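Local coordinates for extracellular protein 11-1 (Passalora fulva, PDB 6ZUS) that probably acts as a secreted fungal avirulence effector whose family is linked to plant resistance proteins, and binds zinc ions, at residues R112-S117 and K121-G126; N39-N44 and V78-W83; A46-D51 and K102-R107; N87-D92 and W96-V101; I60-C65 and G70-I75. One frame throughout, in Å; residues are numbered along the deposited sequence.

In the fold
After strand 6-20, the chain opens contact 2 at the end of helix 31-40, with 39-44, and then contact 3 with 46-51. Contact 5 follows, closing the short hairpin loop between strands 57-64 and 71-86. Further along strand 71-86 contact 2 closes, joining the segment at the end of helix 31-40 to the sheet. Contact 4 is the small hairpin 89-98; contact 3 closes just after it on helix 101-109. Contacts 2 and 3 thus cross, contact 5 lies within both spans, and contact 4 lies within that of contact 3, to which the C47-C99 disulfide ties it. Contact 1 comes last, in the loop before strand 127-138, with W113 packed against helix 101-109.

Contact 1 of 5, residues R112-S117 and K121-G126; sequences RWYDES and KDIYVG
In the irregular loop between helix 101-109 and strand 127-138, the ring of Y114 is covered by I123 and met at its hydroxyl end by V125. I123 CG2 sits over one ring face, 4.0 Å from the centroid of the Y114 ring and 15° off its normal, a CH-pi contact. I123 CD1 covers the root of the same ring, 3.6 Å from Y114 CG, with CG1 beside the backbone N (chi1 -63°) and the chain extended to CD1. V125 CG2 approaches obliquely and comes within 3.6 Å of Y114 OH. Within 112-117 this hydroxyl also lies over a face of the R112 guanidinium. Just beyond Y114 the chain turns, D115 OD1 accepting from S117 N at 2.8 Å through its anti lone pair. Backbone bonds from R112 and Y114 to S129 hold this side of the loop along strand 127-138. The whole is a helix-to-strand connection that folds its second half over Y114, with an Asx turn at D115 where the reversal begins.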
# COMPACT_ATOMS: atom_id res chain seq x y z
N ARG A 112 1.04 7.01 -6.09
CA ARG A 112 2.48 6.90 -6.43
C ARG A 112 3.25 6.06 -5.39
O ARG A 112 3.17 6.38 -4.16
CB ARG A 112 3.11 8.28 -6.47
CG ARG A 112 4.54 8.23 -6.95
CD ARG A 112 5.12 9.61 -7.05
NE ARG A 112 6.56 9.46 -7.17
CZ ARG A 112 7.43 10.46 -7.34
NH1 ARG A 112 6.98 11.70 -7.45
NH2 ARG A 112 8.73 10.21 -7.40
N TRP A 113 4.03 5.10 -5.86
CA TRP A 113 4.81 4.16 -5.01
C TRP A 113 6.17 4.78 -4.69
O TRP A 113 6.75 5.44 -5.56
CB TRP A 113 4.95 2.83 -5.74
CG TRP A 113 5.91 1.82 -5.18
CD1 TRP A 113 5.61 0.74 -4.43
CD2 TRP A 113 7.33 1.77 -5.41
NE1 TRP A 113 6.75 0.02 -4.16
CE2 TRP A 113 7.81 0.60 -4.80
CE3 TRP A 113 8.23 2.56 -6.14
CZ2 TRP A 113 9.16 0.23 -4.82
CZ3 TRP A 113 9.56 2.17 -6.20
CH2 TRP A 113 10.01 1.01 -5.55
N TYR A 114 6.65 4.54 -3.47
CA TYR A 114 7.99 4.95 -3.02
C TYR A 114 8.65 3.72 -2.39
O TYR A 114 8.06 3.11 -1.50
CB TYR A 114 7.94 6.11 -2.01
CG TYR A 114 7.59 7.45 -2.60
CD1 TYR A 114 6.27 7.79 -2.83
CD2 TYR A 114 8.59 8.35 -2.98
CE1 TYR A 114 5.94 9.01 -3.38
CE2 TYR A 114 8.27 9.57 -3.56
CZ TYR A 114 6.94 9.91 -3.74
OH TYR A 114 6.61 11.12 -4.28
N ASP A 115 9.88 3.45 -2.83
CA ASP A 115 10.77 2.44 -2.21
C ASP A 115 10.85 2.77 -0.70
O ASP A 115 10.91 3.98 -0.35
CB ASP A 115 12.16 2.44 -2.87
CG ASP A 115 12.96 1.18 -2.51
OD1 ASP A 115 13.26 1.00 -1.34
OD2 ASP A 115 13.11 0.32 -3.37
N GLU A 116 10.80 1.73 0.14
CA GLU A 116 11.02 1.84 1.61
C GLU A 116 12.35 2.53 1.92
O GLU A 116 12.41 3.12 3.02
CB GLU A 116 11.05 0.49 2.33
CG GLU A 116 9.74 -0.25 2.32
CD GLU A 116 8.49 0.45 2.82
OE1 GLU A 116 8.54 1.18 3.86
OE2 GLU A 116 7.43 0.23 2.16
N SER A 117 13.34 2.53 1.00
CA SER A 117 14.61 3.28 1.20
C SER A 117 14.35 4.79 1.35
O SER A 117 15.24 5.51 1.85
CB SER A 117 15.58 3.04 0.06
OG SER A 117 15.08 3.58 -1.15
N LYS A 121 9.67 11.14 6.08
CA LYS A 121 10.08 12.56 6.27
C LYS A 121 10.65 13.16 4.98
O LYS A 121 10.81 14.40 4.92
CB LYS A 121 11.11 12.70 7.40
CG LYS A 121 12.43 12.00 7.20
CD LYS A 121 13.37 12.35 8.31
CE LYS A 121 14.71 11.68 8.18
NZ LYS A 121 15.42 12.15 6.98
N ASP A 122 11.09 12.32 4.05
CA ASP A 122 11.69 12.74 2.76
C ASP A 122 10.68 12.60 1.60
O ASP A 122 11.11 12.60 0.44
CB ASP A 122 12.99 11.95 2.58
CG ASP A 122 13.97 12.28 3.68
OD1 ASP A 122 14.22 13.51 3.89
OD2 ASP A 122 14.43 11.34 4.36
N ILE A 123 9.39 12.45 1.88
CA ILE A 123 8.31 12.31 0.86
C ILE A 123 7.39 13.50 1.06
O ILE A 123 6.90 13.68 2.17
CB ILE A 123 7.58 10.95 0.91
CG1 ILE A 123 8.55 9.80 0.60
CG2 ILE A 123 6.36 10.92 -0.00
CD1 ILE A 123 8.01 8.40 0.85
N TYR A 124 7.12 14.24 -0.03
CA TYR A 124 6.41 15.53 0.08
C TYR A 124 5.06 15.53 -0.65
O TYR A 124 4.37 16.55 -0.57
CB TYR A 124 7.33 16.65 -0.41
CG TYR A 124 8.66 16.67 0.31
CD1 TYR A 124 8.77 17.12 1.62
CD2 TYR A 124 9.80 16.16 -0.30
CE1 TYR A 124 9.99 17.10 2.29
CE2 TYR A 124 11.02 16.13 0.35
CZ TYR A 124 11.12 16.60 1.65
OH TYR A 124 12.35 16.56 2.26
N VAL A 125 4.65 14.45 -1.32
CA VAL A 125 3.28 14.33 -1.89
C VAL A 125 2.39 13.88 -0.73
O VAL A 125 2.88 13.24 0.22
CB VAL A 125 3.25 13.39 -3.11
CG1 VAL A 125 4.25 13.87 -4.16
CG2 VAL A 125 3.51 11.93 -2.75
N GLY A 126 1.13 14.23 -0.74
CA GLY A 126 0.35 13.95 0.48
C GLY A 126 -0.02 12.45 0.54
O GLY A 126 -0.03 11.86 1.64

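Contact 2 of 5, residues N39-N44 and V78-W83; sequences NLWKKN and VQATAW
W41 reaches V78 and A80 with the benzene end of its indole, and no hydrogen bond crosses between the two segments. The apolar contacts are made by ring corners: W41 CZ2 lies 4.1 Å from V78 CG1, and W41 CZ3 lies 3.9 Å from A80 CB. V78 holds CG1 between its backbone N and carbonyl carbon (chi1 59°), and the side chains of V78 and W41 run past each other in opposite directions. A second group of contacts involves the strand backbone. V78 O faces the indole rim in the plane of the ring, 3.6 Å from W41 CZ2, while A80 N approaches obliquely, 3.9 Å from W41 CH2.

This joins the segment at the end of helix 31-40 to strand 71-86, an inner strand of the four-stranded antiparallel sheet. V78 and A80 are bonded through their backbones to W13 and L11 of strand 6-20, and L11 also touches the indole.

Polar and aromatic interactions hold the tryptophan from its own side. K43 NZ folds back to donate to W41 O at 3.0 Å, with a C=O...donor angle of 129° and tilted out of the carbonyl plane. The same ammonium group bonds to F38 O and makes a cation-pi contact with F38, whose ring packs edge-to-face with W41. L109 of helix 101-109 also touches W41.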
# COMPACT_ATOMS: atom_id res chain seq x y z
N ASN A 39 -10.78 -0.85 1.55
CA ASN A 39 -11.91 -1.41 0.76
C ASN A 39 -11.89 -0.88 -0.68
O ASN A 39 -12.39 -1.58 -1.55
CB ASN A 39 -13.25 -1.14 1.45
CG ASN A 39 -13.40 -1.96 2.73
OD1 ASN A 39 -12.67 -2.94 2.96
ND2 ASN A 39 -14.35 -1.55 3.55
N LEU A 40 -11.30 0.30 -0.97
CA LEU A 40 -11.23 0.83 -2.36
C LEU A 40 -10.07 0.24 -3.17
O LEU A 40 -10.04 0.46 -4.39
CB LEU A 40 -11.06 2.34 -2.27
CG LEU A 40 -12.28 3.08 -1.74
CD1 LEU A 40 -11.95 4.56 -1.51
CD2 LEU A 40 -13.45 2.91 -2.72
N TRP A 41 -9.10 -0.41 -2.53
CA TRP A 41 -8.00 -1.06 -3.29
C TRP A 41 -8.61 -2.01 -4.32
O TRP A 41 -9.60 -2.70 -4.00
CB TRP A 41 -7.00 -1.81 -2.41
CG TRP A 41 -6.28 -1.01 -1.39
CD1 TRP A 41 -6.42 0.31 -1.08
CD2 TRP A 41 -5.28 -1.54 -0.50
NE1 TRP A 41 -5.55 0.64 -0.07
CE2 TRP A 41 -4.85 -0.48 0.31
CE3 TRP A 41 -4.72 -2.82 -0.32
CZ2 TRP A 41 -3.88 -0.68 1.31
CZ3 TRP A 41 -3.73 -3.00 0.63
CH2 TRP A 41 -3.32 -1.93 1.43
N LYS A 42 -8.02 -2.04 -5.51
CA LYS A 42 -8.45 -2.95 -6.60
C LYS A 42 -8.04 -4.37 -6.23
O LYS A 42 -6.83 -4.65 -6.09
CB LYS A 42 -7.76 -2.67 -7.94
CG LYS A 42 -8.15 -1.42 -8.70
CD LYS A 42 -7.37 -1.37 -10.03
CE LYS A 42 -7.56 -0.07 -10.80
NZ LYS A 42 -6.67 0.04 -11.98
N LYS A 43 -9.00 -5.28 -6.13
CA LYS A 43 -8.68 -6.69 -5.67
C LYS A 43 -8.74 -7.68 -6.86
O LYS A 43 -8.40 -8.88 -6.65
CB LYS A 43 -9.53 -7.01 -4.43
CG LYS A 43 -9.40 -5.90 -3.37
CD LYS A 43 -9.49 -6.27 -1.96
CE LYS A 43 -9.24 -5.07 -1.07
NZ LYS A 43 -10.20 -3.99 -1.39
N ASN A 44 -8.92 -7.17 -8.08
CA ASN A 44 -9.00 -8.01 -9.30
C ASN A 44 -8.04 -7.49 -10.36
O ASN A 44 -8.34 -7.63 -11.56
CB ASN A 44 -10.43 -8.08 -9.83
CG ASN A 44 -10.91 -6.71 -10.23
OD1 ASN A 44 -10.27 -5.70 -9.92
ND2 ASN A 44 -12.04 -6.66 -10.93
N VAL A 78 -2.91 2.50 6.05
CA VAL A 78 -3.54 1.17 6.22
C VAL A 78 -2.70 0.19 5.40
O VAL A 78 -2.29 0.54 4.26
CB VAL A 78 -5.03 1.21 5.84
CG1 VAL A 78 -5.30 1.66 4.41
CG2 VAL A 78 -5.69 -0.12 6.13
N GLN A 79 -2.39 -0.97 6.00
CA GLN A 79 -1.50 -1.96 5.37
C GLN A 79 -2.20 -3.32 5.36
O GLN A 79 -3.03 -3.61 6.23
CB GLN A 79 -0.14 -1.98 6.04
CG GLN A 79 -0.22 -2.43 7.48
CD GLN A 79 1.04 -2.03 8.21
OE1 GLN A 79 1.20 -0.87 8.64
NE2 GLN A 79 1.92 -3.01 8.36
N ALA A 80 -1.88 -4.10 4.34
CA ALA A 80 -2.35 -5.48 4.17
C ALA A 80 -1.38 -6.17 3.21
O ALA A 80 -0.63 -5.50 2.45
CB ALA A 80 -3.78 -5.48 3.69
N THR A 81 -1.43 -7.50 3.22
CA THR A 81 -0.60 -8.35 2.35
C THR A 81 -1.47 -8.89 1.22
O THR A 81 -2.55 -9.44 1.52
CB THR A 81 0.05 -9.49 3.13
OG1 THR A 81 0.91 -8.87 4.10
CG2 THR A 81 0.80 -10.42 2.22
N ALA A 82 -1.03 -8.69 -0.01
CA ALA A 82 -1.55 -9.45 -1.17
C ALA A 82 -0.86 -10.82 -1.12
O ALA A 82 0.34 -10.90 -1.37
CB ALA A 82 -1.30 -8.69 -2.47
N TRP A 83 -1.62 -11.86 -0.80
CA TRP A 83 -1.04 -13.21 -0.57
C TRP A 83 -0.34 -13.78 -1.81
O TRP A 83 0.76 -14.41 -1.64
CB TRP A 83 -2.12 -14.15 -0.06
CG TRP A 83 -2.60 -13.82 1.31
CD1 TRP A 83 -3.89 -13.61 1.69
CD2 TRP A 83 -1.80 -13.77 2.50
NE1 TRP A 83 -3.93 -13.40 3.04
CE2 TRP A 83 -2.67 -13.49 3.56
CE3 TRP A 83 -0.43 -13.96 2.76
CZ2 TRP A 83 -2.22 -13.35 4.87
CZ3 TRP A 83 0.03 -13.81 4.06
CH2 TRP A 83 -0.87 -13.53 5.10

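Contact 3 of 5, residues A46-D51 and K102-R107; sequences ACQGAD and KPYTER
Y104 projects from helix 101-109 past C47 to the side-chain amide of Q48, overlapping the loop that follows helix 31-40. Its CG is anti to the backbone N (chi1 168°), which sends the phenol outward from the helix to the loop. The hydroxyl Y104 OH donates to Q48 OE1 at 2.7 Å, meeting a lone pair in the carbonyl plane with a C=O...donor angle of 121°; amide and ring planes stand 44° apart. Nearer the helix, C47 CB lies 4.0 Å from Y104 CD1. R107, one helical turn on, brings NH2 to 3.3 Å from C47 SG, an oblique approach. The main polar partner of this arginine is D45, joined to its NE by a salt bridge, while NH1 donates to D98 O. A82 and V85 of strand 71-86 touch both Y104 and Q48. The sulfur of C47 is bonded to C99, tying the loop to the chain leading into helix 101-109: a disulfide-stapled loop-on-helix contact, in keeping with the five disulfides of this secreted effector.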
# COMPACT_ATOMS: atom_id res chain seq x y z
N ALA A 46 -5.08 -7.87 -13.02
CA ALA A 46 -4.64 -8.97 -13.89
C ALA A 46 -3.52 -9.78 -13.21
O ALA A 46 -3.46 -11.02 -13.44
CB ALA A 46 -4.18 -8.41 -15.21
N CYS A 47 -2.62 -9.14 -12.44
CA CYS A 47 -1.48 -9.81 -11.73
C CYS A 47 -1.90 -10.52 -10.43
O CYS A 47 -1.04 -11.20 -9.83
CB CYS A 47 -0.35 -8.83 -11.43
SG CYS A 47 0.30 -8.17 -12.98
N GLN A 48 -3.15 -10.40 -10.00
CA GLN A 48 -3.61 -10.99 -8.72
C GLN A 48 -3.75 -12.53 -8.88
O GLN A 48 -4.45 -12.98 -9.81
CB GLN A 48 -4.96 -10.41 -8.27
CG GLN A 48 -5.19 -10.54 -6.77
CD GLN A 48 -4.19 -9.69 -5.99
OE1 GLN A 48 -3.91 -8.55 -6.35
NE2 GLN A 48 -3.66 -10.26 -4.92
N GLY A 49 -3.16 -13.32 -7.97
CA GLY A 49 -3.47 -14.74 -7.81
C GLY A 49 -4.62 -14.95 -6.85
O GLY A 49 -5.51 -14.06 -6.70
N ALA A 50 -4.66 -16.13 -6.25
CA ALA A 50 -5.77 -16.55 -5.38
C ALA A 50 -5.61 -15.95 -3.97
O ALA A 50 -4.53 -15.36 -3.63
CB ALA A 50 -5.80 -18.06 -5.34
N ASP A 51 -6.65 -16.09 -3.16
CA ASP A 51 -6.61 -15.91 -1.69
C ASP A 51 -6.70 -14.42 -1.29
O ASP A 51 -6.70 -14.15 -0.07
CB ASP A 51 -5.40 -16.63 -1.08
CG ASP A 51 -5.61 -18.14 -0.95
OD1 ASP A 51 -6.76 -18.55 -0.69
OD2 ASP A 51 -4.64 -18.87 -1.06
N LYS A 102 6.37 -2.09 -8.02
CA LYS A 102 6.02 -0.66 -8.23
C LYS A 102 4.74 -0.50 -9.07
O LYS A 102 3.75 0.08 -8.60
CB LYS A 102 7.20 0.08 -8.83
CG LYS A 102 6.87 1.48 -9.28
CD LYS A 102 8.10 2.09 -9.90
CE LYS A 102 8.04 3.58 -10.15
NZ LYS A 102 6.77 3.97 -10.77
N PRO A 103 4.69 -0.98 -10.34
CA PRO A 103 3.49 -0.78 -11.18
C PRO A 103 2.27 -1.47 -10.55
O PRO A 103 1.18 -0.88 -10.63
CB PRO A 103 3.87 -1.34 -12.57
CG PRO A 103 5.07 -2.21 -12.32
CD PRO A 103 5.78 -1.61 -11.12
N TYR A 104 2.45 -2.70 -10.03
CA TYR A 104 1.35 -3.46 -9.39
C TYR A 104 0.74 -2.60 -8.27
O TYR A 104 -0.47 -2.41 -8.21
CB TYR A 104 1.82 -4.82 -8.89
CG TYR A 104 0.84 -5.50 -7.98
CD1 TYR A 104 -0.29 -6.17 -8.45
CD2 TYR A 104 1.04 -5.51 -6.61
CE1 TYR A 104 -1.21 -6.76 -7.60
CE2 TYR A 104 0.13 -6.10 -5.74
CZ TYR A 104 -0.99 -6.73 -6.22
OH TYR A 104 -1.84 -7.27 -5.30
N THR A 105 1.57 -2.12 -7.33
CA THR A 105 1.12 -1.31 -6.17
C THR A 105 0.36 -0.08 -6.67
O THR A 105 -0.74 0.25 -6.17
CB THR A 105 2.29 -0.92 -5.25
OG1 THR A 105 2.93 -2.13 -4.83
CG2 THR A 105 1.76 -0.07 -4.11
N GLU A 106 0.91 0.61 -7.66
CA GLU A 106 0.27 1.84 -8.19
C GLU A 106 -1.10 1.53 -8.81
O GLU A 106 -2.03 2.33 -8.57
CB GLU A 106 1.22 2.56 -9.14
CG GLU A 106 2.39 3.13 -8.41
CD GLU A 106 3.34 3.91 -9.30
OE1 GLU A 106 3.22 3.73 -10.55
OE2 GLU A 106 4.16 4.75 -8.77
N ARG A 107 -1.25 0.39 -9.50
CA ARG A 107 -2.58 -0.03 -10.06
C ARG A 107 -3.58 -0.36 -8.94
O ARG A 107 -4.73 0.07 -9.01
CB ARG A 107 -2.46 -1.20 -11.04
CG ARG A 107 -1.71 -0.80 -12.32
CD ARG A 107 -1.93 -1.83 -13.42
NE ARG A 107 -1.61 -3.19 -12.98
CZ ARG A 107 -0.40 -3.74 -13.04
NH1 ARG A 107 0.59 -3.11 -13.62
NH2 ARG A 107 -0.22 -4.97 -12.59

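Contact 4 of 5, residues N87-D92 and W96-V101; sequences NGKWFD and WFDCDV
F91 carries CG anti to its backbone N (chi1 -172°) and W96 carries CG beside its own (chi1 -65°); these torsions set the two side chains at about a right angle on the face they share with K89 and D98. F91 CB sits over the six-membered ring of W96, 3.6 Å from the centroid, and the F91 ring turns an edge to the indole five-membered ring, a tilted edge-to-face pair with planes 53° apart. The backbones are joined at W90 and F97, with W90 N to F97 O at 2.8 Å and F97 N to W90 O at 2.7 Å; beyond them C99 N donates to G88 O at 2.8 Å. The K89 NZ to D98 OD2 salt bridge is long, 3.7 Å. On the other face W90 CB rests 3.6 Å from C99 SG, whose disulfide partner is C47. D98 OD1 also accepts from D100 N, an Asx turn leading into helix 101-109. Strands 89-91 and 96-98 thus form a short two-stranded antiparallel beta hairpin, pinned to the body at its base.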
# COMPACT_ATOMS: atom_id res chain seq x y z
N ASN A 87 4.61 -13.08 -10.87
CA ASN A 87 5.96 -12.53 -11.16
C ASN A 87 6.10 -12.15 -12.64
O ASN A 87 5.61 -12.86 -13.52
CB ASN A 87 7.05 -13.50 -10.72
CG ASN A 87 7.31 -13.35 -9.23
OD1 ASN A 87 7.49 -12.22 -8.75
ND2 ASN A 87 7.35 -14.47 -8.52
N GLY A 88 6.81 -11.08 -12.90
CA GLY A 88 7.26 -10.71 -14.25
C GLY A 88 6.21 -9.89 -14.96
O GLY A 88 5.59 -9.01 -14.33
N LYS A 89 6.03 -10.20 -16.24
CA LYS A 89 5.03 -9.62 -17.15
C LYS A 89 3.97 -10.69 -17.32
O LYS A 89 4.31 -11.88 -17.43
CB LYS A 89 5.67 -9.29 -18.50
CG LYS A 89 6.92 -8.43 -18.40
CD LYS A 89 6.62 -6.97 -18.16
CE LYS A 89 7.86 -6.09 -18.23
NZ LYS A 89 7.51 -4.70 -18.66
N TRP A 90 2.73 -10.29 -17.41
CA TRP A 90 1.60 -11.22 -17.53
C TRP A 90 0.76 -10.74 -18.70
O TRP A 90 0.37 -9.54 -18.69
CB TRP A 90 0.81 -11.25 -16.22
CG TRP A 90 -0.56 -11.83 -16.34
CD1 TRP A 90 -1.77 -11.18 -16.37
CD2 TRP A 90 -0.84 -13.22 -16.55
NE1 TRP A 90 -2.79 -12.08 -16.53
CE2 TRP A 90 -2.25 -13.34 -16.63
CE3 TRP A 90 -0.02 -14.35 -16.65
CZ2 TRP A 90 -2.86 -14.57 -16.84
CZ3 TRP A 90 -0.62 -15.58 -16.84
CH2 TRP A 90 -2.01 -15.67 -16.94
N PHE A 91 0.40 -11.65 -19.60
CA PHE A 91 -0.56 -11.37 -20.70
C PHE A 91 -1.96 -11.85 -20.29
O PHE A 91 -2.14 -13.07 -20.02
CB PHE A 91 -0.01 -12.01 -21.98
CG PHE A 91 -0.82 -11.63 -23.19
CD1 PHE A 91 -0.74 -10.35 -23.72
CD2 PHE A 91 -1.71 -12.54 -23.75
CE1 PHE A 91 -1.50 -10.01 -24.82
CE2 PHE A 91 -2.47 -12.18 -24.86
CZ PHE A 91 -2.36 -10.92 -25.38
N ASP A 92 -2.96 -10.98 -20.25
CA ASP A 92 -4.32 -11.34 -19.76
C ASP A 92 -5.18 -11.89 -20.91
O ASP A 92 -6.38 -12.09 -20.68
CB ASP A 92 -5.02 -10.18 -19.06
CG ASP A 92 -5.61 -9.13 -19.99
OD1 ASP A 92 -5.19 -9.12 -21.17
OD2 ASP A 92 -6.47 -8.31 -19.53
N TRP A 96 -0.47 -6.92 -22.13
CA TRP A 96 0.56 -7.19 -21.10
C TRP A 96 0.40 -6.27 -19.88
O TRP A 96 0.14 -5.01 -20.02
CB TRP A 96 1.95 -7.03 -21.68
CG TRP A 96 2.25 -8.05 -22.73
CD1 TRP A 96 2.12 -7.95 -24.09
CD2 TRP A 96 2.79 -9.34 -22.44
NE1 TRP A 96 2.52 -9.13 -24.67
CE2 TRP A 96 2.94 -9.99 -23.69
CE3 TRP A 96 3.14 -10.00 -21.26
CZ2 TRP A 96 3.43 -11.29 -23.76
CZ3 TRP A 96 3.63 -11.28 -21.33
CH2 TRP A 96 3.76 -11.91 -22.57
N PHE A 97 0.72 -6.85 -18.74
CA PHE A 97 0.77 -6.20 -17.40
C PHE A 97 2.14 -6.45 -16.79
O PHE A 97 2.68 -7.58 -16.81
CB PHE A 97 -0.34 -6.73 -16.49
CG PHE A 97 -1.71 -6.33 -16.96
CD1 PHE A 97 -2.36 -7.03 -17.97
CD2 PHE A 97 -2.37 -5.24 -16.39
CE1 PHE A 97 -3.63 -6.67 -18.39
CE2 PHE A 97 -3.63 -4.87 -16.83
CZ PHE A 97 -4.25 -5.57 -17.85
N ASP A 98 2.72 -5.38 -16.28
CA ASP A 98 3.94 -5.47 -15.46
C ASP A 98 3.52 -5.78 -14.02
O ASP A 98 2.82 -4.97 -13.42
CB ASP A 98 4.73 -4.18 -15.57
CG ASP A 98 6.14 -4.26 -14.99
OD1 ASP A 98 6.47 -5.29 -14.33
OD2 ASP A 98 6.91 -3.27 -15.25
N CYS A 99 3.98 -6.91 -13.50
CA CYS A 99 3.60 -7.38 -12.14
C CYS A 99 4.70 -7.06 -11.12
O CYS A 99 4.52 -7.46 -9.97
CB CYS A 99 3.29 -8.87 -12.14
SG CYS A 99 2.00 -9.37 -13.33
N ASP A 100 5.72 -6.28 -11.49
CA ASP A 100 6.74 -5.77 -10.55
C ASP A 100 6.04 -4.95 -9.46
O ASP A 100 4.96 -4.40 -9.73
CB ASP A 100 7.82 -4.95 -11.26
CG ASP A 100 8.81 -5.84 -12.06
OD1 ASP A 100 8.67 -7.13 -12.05
OD2 ASP A 100 9.75 -5.28 -12.69
N VAL A 101 6.62 -4.89 -8.28
CA VAL A 101 5.90 -4.34 -7.10
C VAL A 101 5.54 -2.88 -7.37
O VAL A 101 4.42 -2.47 -6.98
CB VAL A 101 6.65 -4.51 -5.76
CG1 VAL A 101 6.84 -5.97 -5.43
CG2 VAL A 101 7.96 -3.77 -5.74

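Contact 5 of 5, residues I60-C65 and G70-I75; sequences IQEAPC and GSKTCI
Q61 and I75 form one hydrogen-bonded pair of a beta ladder, with Q61 N to I75 O and I75 N to Q61 O both 2.9 Å. A63 and T73 form the next, with T73 N to A63 O at 2.8 Å. Past P64 the ladder closes with C65 N to S71 O at 3.0 Å. This regular backbone is the tight part. The side chains of Q61 and I75 meet more loosely: Q61 NE2 rests on I75 CG2 at 3.6 Å, and a water accepts from that NE2 while donating to I75 O. A separate, firmly held edge is polar. E62, on the face of C74, is met by the extended chain of K72 in a salt bridge, K72 NZ to E62 OE2 at 3.0 Å, 64° out of the carboxylate plane. Both ends have further partners, E62 OE1 taking C25 N and K72 NZ giving to D23 O. C65 is bonded to C68 in the turn, C74 to C25. Strand 57-64 is the sheet's edge here; strand 71-86 pairs on its other side with strand 6-20, through K72 with I19 and C74 with F17.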
# COMPACT_ATOMS: atom_id res chain seq x y z
N ILE A 60 -1.99 5.29 12.89
CA ILE A 60 -1.99 6.78 12.96
C ILE A 60 -0.71 7.15 13.73
O ILE A 60 -0.47 6.55 14.80
CB ILE A 60 -3.27 7.30 13.62
CG1 ILE A 60 -4.53 6.83 12.86
CG2 ILE A 60 -3.23 8.82 13.79
CD1 ILE A 60 -5.85 7.22 13.55
N GLN A 61 0.12 7.97 13.14
CA GLN A 61 1.38 8.47 13.73
C GLN A 61 1.27 10.00 13.76
O GLN A 61 0.71 10.59 12.80
CB GLN A 61 2.63 8.15 12.90
CG GLN A 61 2.83 6.69 12.59
CD GLN A 61 3.90 6.53 11.52
OE1 GLN A 61 5.07 6.87 11.75
NE2 GLN A 61 3.47 6.07 10.34
N GLU A 62 1.85 10.61 14.78
CA GLU A 62 1.83 12.07 15.01
C GLU A 62 3.20 12.47 15.56
O GLU A 62 3.73 11.76 16.47
CB GLU A 62 0.70 12.36 16.03
CG GLU A 62 0.57 13.80 16.49
CD GLU A 62 -0.49 14.00 17.58
OE1 GLU A 62 -1.71 13.73 17.34
OE2 GLU A 62 -0.09 14.42 18.69
N ALA A 63 3.72 13.59 15.10
CA ALA A 63 4.98 14.17 15.64
C ALA A 63 4.93 15.67 15.38
O ALA A 63 4.43 16.08 14.35
CB ALA A 63 6.19 13.53 14.98
N PRO A 64 5.42 16.50 16.33
CA PRO A 64 5.54 17.93 16.08
C PRO A 64 6.54 18.08 14.93
O PRO A 64 7.52 17.34 14.88
CB PRO A 64 6.09 18.47 17.42
CG PRO A 64 6.93 17.29 17.96
CD PRO A 64 6.00 16.12 17.64
N CYS A 65 6.27 19.01 14.03
CA CYS A 65 7.12 19.27 12.85
C CYS A 65 8.05 20.47 13.15
O CYS A 65 7.52 21.60 13.29
CB CYS A 65 6.19 19.45 11.66
SG CYS A 65 7.10 19.91 10.17
N GLY A 70 4.50 25.67 13.92
CA GLY A 70 3.68 25.22 15.06
C GLY A 70 2.81 24.02 14.68
O GLY A 70 1.97 23.66 15.52
N SER A 71 3.02 23.40 13.51
CA SER A 71 2.18 22.28 12.98
C SER A 71 2.70 20.94 13.48
O SER A 71 3.93 20.83 13.71
CB SER A 71 2.21 22.23 11.47
OG SER A 71 1.95 23.51 10.95
N LYS A 72 1.82 19.94 13.52
CA LYS A 72 2.18 18.52 13.71
C LYS A 72 2.05 17.85 12.35
O LYS A 72 1.21 18.30 11.51
CB LYS A 72 1.23 17.80 14.66
CG LYS A 72 1.38 18.19 16.12
CD LYS A 72 0.28 17.57 16.94
CE LYS A 72 0.34 17.93 18.41
NZ LYS A 72 -0.82 17.30 19.11
N THR A 73 2.88 16.83 12.14
CA THR A 73 2.79 15.92 10.98
C THR A 73 1.97 14.70 11.42
O THR A 73 2.38 14.04 12.44
CB THR A 73 4.16 15.46 10.48
OG1 THR A 73 4.80 16.60 9.94
CG2 THR A 73 4.03 14.40 9.39
N CYS A 74 0.95 14.39 10.63
CA CYS A 74 0.14 13.18 10.76
C CYS A 74 0.50 12.23 9.63
O CYS A 74 0.58 12.68 8.47
CB CYS A 74 -1.36 13.44 10.65
SG CYS A 74 -1.87 14.63 11.90
N ILE A 75 0.65 10.95 9.96
CA ILE A 75 0.80 9.90 8.92
C ILE A 75 -0.29 8.87 9.20
O ILE A 75 -0.23 8.25 10.26
CB ILE A 75 2.21 9.31 8.84
CG1 ILE A 75 3.25 10.41 8.60
CG2 ILE A 75 2.25 8.22 7.78
CD1 ILE A 75 4.68 9.97 8.85
O HOH W 1 0.80 5.51 9.97